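Local coordinates for secreted effector protein SopD (Salmonella typhimurium, PDB 5CPC) that helps the bacterium replicate in macrophages and acts with SopB in membrane fission and macropinosome formation during host-cell invasion, at residues A[75-80]-A[124-129]; A[108-113]-A[146-151]; A[209-214]-A[292-297]. One frame throughout, in Å; residues are numbered along the deposited sequence.

Interaction 1 (A[75-80]-A[124-129])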
ATOM      1  N   VAL A  75      -7.971  12.314  -7.803  1.00 56.44           N
ATOM      2  CA  VAL A  75      -6.779  11.487  -8.069  1.00 53.24           C
ATOM      3  C   VAL A  75      -5.628  12.207  -8.733  1.00 52.19           C
ATOM      4  O   VAL A  75      -4.675  11.570  -9.220  1.00 50.45           O
ATOM      5  CB  VAL A  75      -7.112  10.184  -8.846  1.00 53.28           C
ATOM      6  CG1 VAL A  75      -8.106   9.331  -8.029  1.00 53.94           C
ATOM      7  CG2 VAL A  75      -7.667  10.487 -10.286  1.00 54.02           C
ATOM      8  N   GLU A  76      -5.689  13.537  -8.741  1.00 51.92           N
ATOM      9  CA  GLU A  76      -4.712  14.284  -9.490  1.00 52.15           C
ATOM     10  C   GLU A  76      -3.349  14.102  -8.775  1.00 50.57           C
ATOM     11  O   GLU A  76      -2.375  13.708  -9.379  1.00 51.52           O
ATOM     12  CB  GLU A  76      -5.144  15.848  -9.655  1.00 52.75           C
ATOM     13  N   ASP A  77      -3.307  14.357  -7.488  1.00 50.69           N
ATOM     14  CA  ASP A  77      -2.089  14.128  -6.672  1.00 50.47           C
ATOM     15  C   ASP A  77      -1.544  12.719  -6.712  1.00 49.10           C
ATOM     16  O   ASP A  77      -0.356  12.546  -7.045  1.00 47.84           O
ATOM     17  CB  ASP A  77      -2.273  14.654  -5.266  1.00 51.47           C
ATOM     18  CG  ASP A  77      -2.723  16.107  -5.280  1.00 55.85           C
ATOM     19  OD1 ASP A  77      -1.881  17.029  -5.281  1.00 59.75           O
ATOM     20  OD2 ASP A  77      -3.942  16.327  -5.349  1.00 60.10           O
ATOM     21  N   ILE A  78      -2.395  11.705  -6.480  1.00 47.81           N
ATOM     22  CA  ILE A  78      -1.885  10.334  -6.502  1.00 45.59           C
ATOM     23  C   ILE A  78      -1.344   9.935  -7.886  1.00 46.16           C
ATOM     24  O   ILE A  78      -0.277   9.327  -7.964  1.00 46.33           O
ATOM     25  CB  ILE A  78      -2.911   9.253  -5.898  1.00 46.26           C
ATOM     26  CG1 ILE A  78      -2.158   8.017  -5.372  1.00 44.32           C
ATOM     27  CG2 ILE A  78      -4.068   8.916  -6.885  1.00 44.11           C
ATOM     28  CD1 ILE A  78      -3.096   6.906  -4.778  1.00 45.86           C
ATOM     29  N   ASN A  79      -2.027  10.283  -8.980  1.00 45.54           N
ATOM     30  CA  ASN A  79      -1.502  10.010 -10.350  1.00 45.56           C
ATOM     31  C   ASN A  79      -0.167  10.673 -10.715  1.00 44.90           C
ATOM     32  O   ASN A  79       0.549  10.206 -11.624  1.00 43.38           O
ATOM     33  CB  ASN A  79      -2.547  10.350 -11.445  1.00 47.69           C
ATOM     34  CG  ASN A  79      -3.751   9.369 -11.439  1.00 49.18           C
ATOM     35  OD1 ASN A  79      -3.580   8.166 -11.557  1.00 49.03           O
ATOM     36  ND2 ASN A  79      -4.938   9.895 -11.259  1.00 55.35           N
ATOM     37  N   LYS A  80       0.183  11.749 -10.016  1.00 45.23           N
ATOM     38  CA  LYS A  80       1.491  12.373 -10.284  1.00 45.36           C
ATOM     39  C   LYS A  80       2.602  11.397 -10.123  1.00 44.28           C
ATOM     40  O   LYS A  80       3.509  11.422 -10.919  1.00 45.77           O
ATOM     41  CB  LYS A  80       1.761  13.593  -9.419  1.00 45.57           C
ATOM     42  CG  LYS A  80       0.947  14.819  -9.831  1.00 47.09           C
ATOM     43  CD  LYS A  80       1.280  16.040  -8.948  1.00 46.92           C
ATOM     44  CE  LYS A  80       0.276  17.149  -9.189  1.00 46.64           C
ATOM     45  NZ  LYS A  80       0.721  18.403  -8.471  1.00 51.71           N
ATOM     46  N   ILE A 124       0.329  14.958   0.966  1.00 56.65           N
ATOM     47  CA  ILE A 124       0.049  13.545   1.243  1.00 54.37           C
ATOM     48  C   ILE A 124      -1.426  13.324   1.627  1.00 53.87           C
ATOM     49  O   ILE A 124      -2.005  12.281   1.357  1.00 53.53           O
ATOM     50  CB  ILE A 124       1.008  12.997   2.352  1.00 54.21           C
ATOM     51  CG1 ILE A 124       0.665  11.538   2.681  1.00 52.21           C
ATOM     52  CG2 ILE A 124       0.976  13.921   3.593  1.00 53.63           C
ATOM     53  CD1 ILE A 124       1.854  10.637   2.919  1.00 53.98           C
ATOM     54  N   LYS A 125      -2.030  14.302   2.270  1.00 54.83           N
ATOM     55  CA  LYS A 125      -3.447  14.233   2.538  1.00 56.85           C
ATOM     56  C   LYS A 125      -4.312  14.292   1.274  1.00 57.40           C
ATOM     57  O   LYS A 125      -5.379  13.705   1.264  1.00 58.02           O
ATOM     58  CB  LYS A 125      -3.837  15.309   3.511  1.00 58.98           C
ATOM     59  CG  LYS A 125      -3.053  15.152   4.807  1.00 61.57           C
ATOM     60  CD  LYS A 125      -3.418  16.239   5.812  1.00 63.82           C
ATOM     61  CE  LYS A 125      -2.369  16.314   6.903  1.00 61.85           C
ATOM     62  NZ  LYS A 125      -2.892  17.202   7.944  1.00 66.49           N
ATOM     63  N   ASP A 126      -3.847  14.985   0.231  1.00 56.86           N
ATOM     64  CA  ASP A 126      -4.514  14.970  -1.064  1.00 57.94           C
ATOM     65  C   ASP A 126      -4.296  13.654  -1.800  1.00 56.89           C
ATOM     66  O   ASP A 126      -5.252  13.118  -2.337  1.00 58.28           O
ATOM     67  CB  ASP A 126      -4.107  16.178  -1.943  1.00 58.21           C
ATOM     68  CG  ASP A 126      -4.575  17.528  -1.363  1.00 60.99           C
ATOM     69  OD1 ASP A 126      -5.430  17.518  -0.460  1.00 63.60           O
ATOM     70  OD2 ASP A 126      -4.080  18.593  -1.817  1.00 65.08           O
ATOM     71  N   ILE A 127      -3.075  13.109  -1.782  1.00 55.63           N
ATOM     72  CA  ILE A 127      -2.790  11.775  -2.338  1.00 53.73           C
ATOM     73  C   ILE A 127      -3.650  10.707  -1.686  1.00 54.00           C
ATOM     74  O   ILE A 127      -4.143   9.820  -2.359  1.00 53.27           O
ATOM     75  CB  ILE A 127      -1.323  11.336  -2.121  1.00 53.68           C
ATOM     76  CG1 ILE A 127      -0.433  11.834  -3.226  1.00 52.95           C
ATOM     77  CG2 ILE A 127      -1.210   9.781  -2.104  1.00 51.50           C
ATOM     78  CD1 ILE A 127       1.023  11.877  -2.867  1.00 56.18           C
ATOM     79  N   LEU A 128      -3.799  10.781  -0.363  1.00 54.55           N
ATOM     80  CA  LEU A 128      -4.586   9.802   0.372  1.00 55.24           C
ATOM     81  C   LEU A 128      -6.105  10.026   0.308  1.00 55.85           C
ATOM     82  O   LEU A 128      -6.876   9.189   0.799  1.00 55.59           O
ATOM     83  CB  LEU A 128      -4.144   9.715   1.862  1.00 55.34           C
ATOM     84  CG  LEU A 128      -2.730   9.160   2.130  1.00 56.79           C
ATOM     85  CD1 LEU A 128      -2.465   9.088   3.613  1.00 55.79           C
ATOM     86  CD2 LEU A 128      -2.531   7.795   1.442  1.00 53.97           C
ATOM     87  N   ASN A 129      -6.530  11.172  -0.226  1.00 57.57           N
ATOM     88  CA  ASN A 129      -7.950  11.563  -0.215  1.00 58.01           C
ATOM     89  C   ASN A 129      -8.456  11.587   1.192  1.00 59.26           C
ATOM     90  O   ASN A 129      -9.539  11.075   1.496  1.00 59.95           O
ATOM     91  CB  ASN A 129      -8.831  10.641  -1.078  1.00 57.04           C
ATOM     92  CG  ASN A 129     -10.201  11.264  -1.395  1.00 57.71           C
ATOM     93  OD1 ASN A 129     -10.315  12.465  -1.645  1.00 60.00           O
ATOM     94  ND2 ASN A 129     -11.239  10.450  -1.356  1.00 50.76           N
TER
HETATM   95  O   HOH W   1      -4.699  12.275  -5.288  1.00 23.68           O

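Interaction 2 (A[108-113]-A[146-151])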
ATOM      1  N   THR A 108       5.304  16.237   4.573  1.00 67.42           N
ATOM      2  CA  THR A 108       3.866  16.279   4.290  1.00 66.19           C
ATOM      3  C   THR A 108       3.619  16.622   2.803  1.00 64.95           C
ATOM      4  O   THR A 108       2.472  16.725   2.333  1.00 64.95           O
ATOM      5  CB  THR A 108       3.125  17.279   5.218  1.00 67.53           C
ATOM      6  OG1 THR A 108       3.458  18.613   4.844  1.00 68.69           O
ATOM      7  CG2 THR A 108       3.522  17.056   6.696  1.00 68.11           C
ATOM      8  N   GLN A 109       4.721  16.848   2.097  1.00 63.19           N
ATOM      9  CA  GLN A 109       4.711  17.134   0.688  1.00 60.38           C
ATOM     10  C   GLN A 109       5.751  16.257   0.044  1.00 57.65           C
ATOM     11  O   GLN A 109       6.877  16.156   0.533  1.00 57.27           O
ATOM     12  CB  GLN A 109       5.032  18.590   0.406  1.00 62.44           C
ATOM     13  CG  GLN A 109       3.962  19.554   0.908  1.00 67.40           C
ATOM     14  CD  GLN A 109       3.523  20.488  -0.152  1.00 69.73           C
ATOM     15  OE1 GLN A 109       4.149  21.526  -0.384  1.00 75.15           O
ATOM     16  NE2 GLN A 109       2.456  20.140  -0.821  1.00 66.38           N
ATOM     17  N   PHE A 110       5.349  15.577  -1.020  1.00 54.32           N
ATOM     18  CA  PHE A 110       6.291  14.886  -1.900  1.00 52.55           C
ATOM     19  C   PHE A 110       6.667  15.885  -2.944  1.00 52.77           C
ATOM     20  O   PHE A 110       5.806  16.601  -3.442  1.00 54.40           O
ATOM     21  CB  PHE A 110       5.712  13.603  -2.516  1.00 49.12           C
ATOM     22  CG  PHE A 110       5.387  12.555  -1.504  1.00 48.60           C
ATOM     23  CD1 PHE A 110       6.392  11.717  -0.974  1.00 45.59           C
ATOM     24  CD2 PHE A 110       4.087  12.412  -1.037  1.00 45.45           C
ATOM     25  CE1 PHE A 110       6.089  10.729  -0.006  1.00 45.99           C
ATOM     26  CE2 PHE A 110       3.752  11.417  -0.087  1.00 42.79           C
ATOM     27  CZ  PHE A 110       4.739  10.566   0.441  1.00 43.61           C
ATOM     28  N   LEU A 111       7.965  15.961  -3.231  1.00 53.32           N
ATOM     29  CA  LEU A 111       8.518  16.894  -4.192  1.00 53.66           C
ATOM     30  C   LEU A 111       9.065  16.121  -5.360  1.00 52.74           C
ATOM     31  O   LEU A 111       9.959  15.326  -5.200  1.00 52.77           O
ATOM     32  CB  LEU A 111       9.656  17.694  -3.550  1.00 56.68           C
ATOM     33  CG  LEU A 111       9.404  18.449  -2.245  1.00 57.63           C
ATOM     34  CD1 LEU A 111      10.686  19.175  -1.789  1.00 59.46           C
ATOM     35  CD2 LEU A 111       8.289  19.462  -2.402  1.00 57.63           C
ATOM     36  N   LEU A 112       8.528  16.356  -6.544  1.00 51.70           N
ATOM     37  CA  LEU A 112       8.989  15.668  -7.740  1.00 51.66           C
ATOM     38  C   LEU A 112      10.155  16.495  -8.231  1.00 52.96           C
ATOM     39  O   LEU A 112       9.966  17.669  -8.534  1.00 53.27           O
ATOM     40  CB  LEU A 112       7.874  15.607  -8.800  1.00 49.67           C
ATOM     41  CG  LEU A 112       6.719  14.592  -8.608  1.00 52.02           C
ATOM     42  CD1 LEU A 112       6.094  14.677  -7.214  1.00 53.44           C
ATOM     43  CD2 LEU A 112       5.635  14.742  -9.761  1.00 48.53           C
ATOM     44  N   MET A 113      11.336  15.867  -8.298  1.00 55.20           N
ATOM     45  CA  MET A 113      12.638  16.549  -8.539  1.00 59.97           C
ATOM     46  C   MET A 113      13.308  16.013  -9.763  1.00 59.90           C
ATOM     47  O   MET A 113      13.517  14.788  -9.878  1.00 59.98           O
ATOM     48  CB  MET A 113      13.609  16.308  -7.381  1.00 60.42           C
ATOM     49  CG  MET A 113      13.006  16.503  -6.044  1.00 65.93           C
ATOM     50  SD  MET A 113      13.368  18.158  -5.464  1.00 83.39           S
ATOM     51  CE  MET A 113      15.053  17.978  -4.862  1.00 82.27           C
ATOM     52  N   LEU A 146       8.113   2.382   0.062  1.00 51.68           N
ATOM     53  CA  LEU A 146       7.045   1.441  -0.219  1.00 49.09           C
ATOM     54  C   LEU A 146       5.676   2.099  -0.548  1.00 48.02           C
ATOM     55  O   LEU A 146       4.928   1.610  -1.412  1.00 47.00           O
ATOM     56  CB  LEU A 146       6.891   0.407   0.922  1.00 48.49           C
ATOM     57  CG  LEU A 146       5.717  -0.550   0.784  1.00 46.75           C
ATOM     58  CD1 LEU A 146       6.004  -1.475  -0.386  1.00 49.76           C
ATOM     59  CD2 LEU A 146       5.490  -1.422   2.061  1.00 44.36           C
ATOM     60  N   PHE A 147       5.328   3.133   0.213  1.00 47.02           N
ATOM     61  CA  PHE A 147       4.048   3.886   0.085  1.00 46.73           C
ATOM     62  C   PHE A 147       3.987   4.420  -1.324  1.00 46.32           C
ATOM     63  O   PHE A 147       2.944   4.405  -1.967  1.00 46.23           O
ATOM     64  CB  PHE A 147       4.078   5.081   1.065  1.00 47.20           C
ATOM     65  CG  PHE A 147       2.888   6.018   0.976  1.00 47.26           C
ATOM     66  CD1 PHE A 147       1.732   5.751   1.655  1.00 47.27           C
ATOM     67  CD2 PHE A 147       2.957   7.192   0.213  1.00 48.56           C
ATOM     68  CE1 PHE A 147       0.645   6.604   1.560  1.00 49.68           C
ATOM     69  CE2 PHE A 147       1.887   8.036   0.112  1.00 46.46           C
ATOM     70  CZ  PHE A 147       0.732   7.758   0.794  1.00 47.92           C
ATOM     71  N   LEU A 148       5.129   4.890  -1.792  1.00 46.01           N
ATOM     72  CA  LEU A 148       5.194   5.566  -3.074  1.00 46.76           C
ATOM     73  C   LEU A 148       5.051   4.516  -4.192  1.00 46.29           C
ATOM     74  O   LEU A 148       4.523   4.810  -5.260  1.00 46.03           O
ATOM     75  CB  LEU A 148       6.556   6.258  -3.171  1.00 45.42           C
ATOM     76  CG  LEU A 148       6.647   7.767  -3.385  1.00 49.20           C
ATOM     77  CD1 LEU A 148       5.367   8.702  -3.084  1.00 44.20           C
ATOM     78  CD2 LEU A 148       7.941   8.319  -2.721  1.00 43.87           C
ATOM     79  N   GLN A 149       5.563   3.315  -3.942  1.00 45.98           N
ATOM     80  CA  GLN A 149       5.536   2.208  -4.917  1.00 47.63           C
ATOM     81  C   GLN A 149       4.094   1.778  -5.117  1.00 46.29           C
ATOM     82  O   GLN A 149       3.691   1.484  -6.256  1.00 47.21           O
ATOM     83  CB  GLN A 149       6.352   0.988  -4.499  1.00 47.39           C
ATOM     84  CG  GLN A 149       7.882   1.135  -4.557  1.00 54.19           C
ATOM     85  CD  GLN A 149       8.548  -0.162  -4.109  1.00 60.01           C
ATOM     86  OE1 GLN A 149       8.565  -1.156  -4.847  1.00 64.17           O
ATOM     87  NE2 GLN A 149       9.022  -0.184  -2.882  1.00 60.71           N
ATOM     88  N   ILE A 150       3.327   1.820  -4.031  1.00 43.74           N
ATOM     89  CA  ILE A 150       1.932   1.431  -4.088  1.00 43.69           C
ATOM     90  C   ILE A 150       1.187   2.532  -4.832  1.00 44.17           C
ATOM     91  O   ILE A 150       0.264   2.238  -5.582  1.00 44.72           O
ATOM     92  CB  ILE A 150       1.347   1.226  -2.664  1.00 42.84           C
ATOM     93  CG1 ILE A 150       2.009  -0.009  -1.997  1.00 43.11           C
ATOM     94  CG2 ILE A 150      -0.213   1.122  -2.649  1.00 39.91           C
ATOM     95  CD1 ILE A 150       2.035   0.087  -0.450  1.00 43.05           C
ATOM     96  N   CYS A 151       1.563   3.780  -4.569  1.00 42.53           N
ATOM     97  CA  CYS A 151       1.039   4.923  -5.300  1.00 43.54           C
ATOM     98  C   CYS A 151       1.238   4.726  -6.797  1.00 42.76           C
ATOM     99  O   CYS A 151       0.299   4.932  -7.514  1.00 44.27           O
ATOM    100  CB  CYS A 151       1.637   6.272  -4.807  1.00 42.09           C
ATOM    101  SG  CYS A 151       0.901   6.805  -3.217  1.00 44.18           S
TER

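Interaction 3 (A[209-214]-A[292-297])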
ATOM      1  N   ALA A 209      -6.040 -16.044  28.866  1.00 38.71           N
ATOM      2  CA  ALA A 209      -7.062 -15.021  28.636  1.00 40.92           C
ATOM      3  C   ALA A 209      -6.402 -13.598  28.712  1.00 40.77           C
ATOM      4  O   ALA A 209      -6.748 -12.741  27.894  1.00 38.50           O
ATOM      5  CB  ALA A 209      -8.224 -15.152  29.670  1.00 42.43           C
ATOM      6  N   ASP A 210      -5.456 -13.379  29.651  1.00 39.41           N
ATOM      7  CA  ASP A 210      -4.723 -12.060  29.739  1.00 40.21           C
ATOM      8  C   ASP A 210      -3.966 -11.694  28.415  1.00 40.54           C
ATOM      9  O   ASP A 210      -4.028 -10.550  27.932  1.00 40.08           O
ATOM     10  CB  ASP A 210      -3.766 -12.015  30.974  1.00 38.27           C
ATOM     11  CG  ASP A 210      -4.560 -11.983  32.335  1.00 44.44           C
ATOM     12  OD1 ASP A 210      -5.744 -11.564  32.364  1.00 49.73           O
ATOM     13  OD2 ASP A 210      -4.030 -12.417  33.363  1.00 46.20           O
ATOM     14  N   GLU A 211      -3.235 -12.679  27.862  1.00 40.20           N
ATOM     15  CA  GLU A 211      -2.507 -12.510  26.565  1.00 39.54           C
ATOM     16  C   GLU A 211      -3.416 -12.153  25.390  1.00 40.09           C
ATOM     17  O   GLU A 211      -3.101 -11.261  24.584  1.00 41.29           O
ATOM     18  CB  GLU A 211      -1.665 -13.776  26.290  1.00 37.10           C
ATOM     19  CG  GLU A 211      -0.572 -13.873  27.400  1.00 34.40           C
ATOM     20  CD  GLU A 211       0.324 -15.063  27.252  1.00 38.78           C
ATOM     21  OE1 GLU A 211      -0.131 -16.131  26.835  1.00 37.74           O
ATOM     22  OE2 GLU A 211       1.508 -14.930  27.588  1.00 47.85           O
ATOM     23  N   LYS A 212      -4.554 -12.819  25.290  1.00 40.56           N
ATOM     24  CA  LYS A 212      -5.462 -12.486  24.240  1.00 40.55           C
ATOM     25  C   LYS A 212      -6.002 -11.085  24.406  1.00 42.44           C
ATOM     26  O   LYS A 212      -6.155 -10.362  23.399  1.00 42.27           O
ATOM     27  CB  LYS A 212      -6.591 -13.490  24.180  1.00 41.47           C
ATOM     28  CG  LYS A 212      -6.192 -14.884  23.820  1.00 40.70           C
ATOM     29  CD  LYS A 212      -7.446 -15.808  23.818  1.00 46.27           C
ATOM     30  CE  LYS A 212      -6.987 -17.267  23.681  1.00 47.60           C
ATOM     31  NZ  LYS A 212      -8.112 -18.202  23.753  1.00 53.51           N
ATOM     32  N   SER A 213      -6.311 -10.690  25.645  1.00 42.78           N
ATOM     33  CA  SER A 213      -6.626  -9.279  25.905  1.00 45.62           C
ATOM     34  C   SER A 213      -5.518  -8.295  25.505  1.00 43.91           C
ATOM     35  O   SER A 213      -5.801  -7.296  24.907  1.00 43.47           O
ATOM     36  CB  SER A 213      -6.924  -9.036  27.390  1.00 46.74           C
ATOM     37  OG  SER A 213      -8.206  -9.530  27.720  1.00 53.08           O
ATOM     38  N   MET A 214      -4.288  -8.564  25.921  1.00 43.14           N
ATOM     39  CA  MET A 214      -3.141  -7.725  25.534  1.00 43.26           C
ATOM     40  C   MET A 214      -3.051  -7.588  23.995  1.00 42.77           C
ATOM     41  O   MET A 214      -2.721  -6.498  23.513  1.00 44.90           O
ATOM     42  CB  MET A 214      -1.838  -8.323  26.098  1.00 41.05           C
ATOM     43  CG  MET A 214      -0.587  -7.427  25.948  1.00 40.40           C
ATOM     44  SD  MET A 214      -0.814  -5.694  26.404  1.00 47.22           S
ATOM     45  CE  MET A 214      -0.587  -5.816  28.192  1.00 47.96           C
ATOM     46  N   LEU A 292       3.827 -12.172  20.819  1.00 34.17           N
ATOM     47  CA  LEU A 292       4.123 -12.445  19.413  1.00 35.24           C
ATOM     48  C   LEU A 292       5.245 -13.433  19.297  1.00 34.97           C
ATOM     49  O   LEU A 292       5.169 -14.397  18.524  1.00 34.20           O
ATOM     50  CB  LEU A 292       4.493 -11.094  18.683  1.00 33.45           C
ATOM     51  CG  LEU A 292       3.313 -10.111  18.614  1.00 34.60           C
ATOM     52  CD1 LEU A 292       3.702  -8.819  17.925  1.00 40.19           C
ATOM     53  CD2 LEU A 292       2.040 -10.696  17.950  1.00 31.03           C
ATOM     54  N   GLU A 293       6.293 -13.218  20.082  1.00 37.57           N
ATOM     55  CA  GLU A 293       7.458 -14.132  19.968  1.00 40.17           C
ATOM     56  C   GLU A 293       7.036 -15.548  20.275  1.00 41.19           C
ATOM     57  O   GLU A 293       7.482 -16.509  19.588  1.00 41.39           O
ATOM     58  CB  GLU A 293       8.617 -13.739  20.904  1.00 41.09           C
ATOM     59  CG  GLU A 293       9.807 -14.696  20.741  1.00 47.17           C
ATOM     60  CD  GLU A 293      10.805 -14.613  21.857  1.00 55.85           C
ATOM     61  OE1 GLU A 293      11.994 -14.726  21.554  1.00 61.80           O
ATOM     62  OE2 GLU A 293      10.441 -14.473  23.050  1.00 60.87           O
ATOM     63  N   LYS A 294       6.137 -15.684  21.277  1.00 41.46           N
ATOM     64  CA  LYS A 294       5.668 -17.011  21.706  1.00 41.87           C
ATOM     65  C   LYS A 294       4.885 -17.619  20.575  1.00 40.17           C
ATOM     66  O   LYS A 294       5.089 -18.775  20.243  1.00 41.77           O
ATOM     67  CB  LYS A 294       4.823 -16.906  22.997  1.00 43.53           C
ATOM     68  CG  LYS A 294       3.919 -18.138  23.377  1.00 49.47           C
ATOM     69  CD  LYS A 294       2.998 -17.888  24.721  1.00 53.75           C
ATOM     70  CE  LYS A 294       3.794 -17.535  25.993  1.00 60.34           C
ATOM     71  NZ  LYS A 294       3.900 -16.021  26.343  1.00 64.27           N
ATOM     72  N   LEU A 295       3.986 -16.853  19.976  1.00 39.09           N
ATOM     73  CA  LEU A 295       3.183 -17.328  18.851  1.00 39.45           C
ATOM     74  C   LEU A 295       4.063 -17.687  17.622  1.00 39.71           C
ATOM     75  O   LEU A 295       3.883 -18.723  16.954  1.00 40.32           O
ATOM     76  CB  LEU A 295       2.184 -16.242  18.482  1.00 40.50           C
ATOM     77  CG  LEU A 295       1.087 -15.948  19.510  1.00 40.53           C
ATOM     78  CD1 LEU A 295       0.215 -14.752  19.077  1.00 41.39           C
ATOM     79  CD2 LEU A 295       0.263 -17.227  19.600  1.00 41.31           C
ATOM     80  N   TYR A 296       5.062 -16.851  17.351  1.00 40.02           N
ATOM     81  CA  TYR A 296       5.900 -17.036  16.151  1.00 39.94           C
ATOM     82  C   TYR A 296       6.672 -18.326  16.319  1.00 41.30           C
ATOM     83  O   TYR A 296       6.703 -19.135  15.400  1.00 43.29           O
ATOM     84  CB  TYR A 296       6.815 -15.840  16.049  1.00 41.28           C
ATOM     85  CG  TYR A 296       7.968 -15.869  15.045  1.00 44.40           C
ATOM     86  CD1 TYR A 296       7.778 -15.413  13.765  1.00 42.46           C
ATOM     87  CD2 TYR A 296       9.267 -16.208  15.445  1.00 46.01           C
ATOM     88  CE1 TYR A 296       8.844 -15.359  12.834  1.00 47.23           C
ATOM     89  CE2 TYR A 296      10.359 -16.142  14.514  1.00 48.62           C
ATOM     90  CZ  TYR A 296      10.111 -15.732  13.213  1.00 47.76           C
ATOM     91  OH  TYR A 296      11.115 -15.663  12.294  1.00 50.21           O
ATOM     92  N   LEU A 297       7.220 -18.563  17.538  1.00 42.26           N
ATOM     93  CA  LEU A 297       8.051 -19.740  17.823  1.00 42.71           C
ATOM     94  C   LEU A 297       7.227 -21.016  17.805  1.00 42.94           C
ATOM     95  O   LEU A 297       7.770 -22.095  17.554  1.00 44.88           O
ATOM     96  CB  LEU A 297       8.756 -19.616  19.183  1.00 43.32           C
ATOM     97  CG  LEU A 297       9.949 -18.643  19.181  1.00 45.38           C
ATOM     98  CD1 LEU A 297      10.683 -18.682  20.524  1.00 46.01           C
ATOM     99  CD2 LEU A 297      10.944 -18.874  18.011  1.00 44.32           C
TER

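Interaction 1 (A[75-80]-A[124-129])
I78 and I127 meet branch to branch, their side chains crossing at about a right angle, with I78 CG1 3.8 Å from I127 CG2. The methyl branch of I127 reaches this position by lying anti to the backbone N, whereas the longer arm, CG1 (chi1 -87°), swings over the other helix, 3.8 Å from D77 C. I78 extends CG1 and CD1 past the carbonyl of I127, and L253 and Y257 pack on it. The principle at work is the joining of a helix start to a short helix: V75 is the N-cap of helix 76-90, and helix 124-127 is followed by a Schellman motif, with N129 taking positive phi. A water accepts the first-turn N-H of I78 at 2.7 Å from I78 N, and it lies 3.1 Å from D126 O. At the more open margin, D77 turns its carboxylate over the methylene of D126, with D77 OD2 3.4 Å from D126 CB. The two acid planes are 49° apart and D77 OD2 stands 4.2 Å from D126 OD2, a probably unfavourable proximity. Each acid has a hydrogen-bond partner just ahead of helix 124-127: S122 OG for D77 OD1, N123 ND2 for D126 OD2.

Interaction 2 (A[108-113]-A[146-151])
F110, projecting from the central strand of a three-stranded antiparallel sheet, meets L148 and F147 on helix 141-160, and each of these neighbours illustrates a different way of using an aromatic ring. The first is a CH-pi contact. L148 CD1 lies over one face of F110, 3.9 Å from the ring centroid and only 16° off the normal, slightly displaced toward the rim. L148 CD2 follows less closely, 4.1 Å from F110 CE1, so both branches bear on the same part of the ring. The leucine achieves this with an unusual shape: both of its side-chain torsions are far from staggered, which points to strain or to some uncertainty in the modelled side chain.

The second kind is aromatic, but it is not a stack. The rings of F110 and F147 meet rim to rim, with centroids 5.9 Å apart and planes inclined by just 13°, and neither lies over the other. F110 CZ approaches F147 CD2 at 3.8 Å, and F110 CE2 is 3.9 Å from F147 CE2. With chi1 at 175°, the F147 ring is carried toward F110, which it meets along its CD2-CE2 side.

Apolar packing from the surroundings completes the arrangement. I124 and I127 of the short helix 124-127 and M103 of strand 99-103 also touch F110, while I101 of that strand packs on L148. The backbone of the central strand is hydrogen-bonded to its neighbours, F110 with S122 and L111 with K102.

No hydrogen bond joins strand and helix, and their closest CA atoms, those of F110 and L148, are 9.5 Å apart. The gap is spanned by hydrocarbon side chains alone, which implies that this part of the sheet-helix interface probably depends mainly on burial and dispersion, with shape rather than directed polar bonds setting the fit.

Interaction 3 (A[209-214]-A[292-297])
E211 and K294 reach toward each other from two helices and cross at about a right angle, forming a salt bridge in which a single hydrogen bond carries the load. K294 NZ donates to E211 OE2 at 2.9 Å. It arrives on the syn side of that oxygen, yet stands 30° out of the carboxylate plane, so the approach is tilted rather than coplanar. The other oxygen, E211 OE1, lies 4.1 Å from K294 NZ and is engaged separately by a hydrogen bond to a residue adjoining one of the segments, so the two oxygens have different roles.

The two side chains use contrasting shapes to meet. The glutamate is extended beyond CG (chi2 -180°), so its carboxylate stands well clear of the backbone of helix 209-215. The lysine leaves helix 285-298 trans across the CA-CB bond, then folds at chi3 (-58°) and chi4, bringing its end round to the acid; in doing so it places K294 CE 3.8 Å from E211 OE2.

The acid belongs to the first turn of its helix, where T208 OG1 accepts a hydrogen bond from the backbone N of E211. E211 also rests on I291, and one turn further on M214 packs against F287, I288 and I291, supplying an apolar component beside the polar link.

At the partly exposed surface such a pair probably contributes modestly to stability, because solvent can compete for both charges. Its placement may nevertheless be favourable: a negative group near the start of one helix and a positive group near the end of the other would each probably interact well with the dipole of its own helix, so the chemistry implies a surface tie whose charges suit both helix ends.

How the interactions relate
Interactions 1 and 2 illustrate how neighbouring contacts can share one core, whereas interaction 3 stands apart. The centres of the first two lie 10 Å apart, and their segments alternate along the chain. Segment 124-129 links them: I127 CD1 comes within 3.6 Å of F110 CD2, L128 CD2 packs 3.3 Å from F147 CZ, and I124 N is 3.1 Å from T108 O, a probable hydrogen bond. Interaction 3 joins later parts of the chain on the opposite side of its centre, about 38 Å from interaction 1 and about 35 Å from interaction 2 between centres; its nearest atoms remain about 18 Å from those of interaction 2. A largely apolar, partly to fully buried region thus contrasts with a remote surface charge pair.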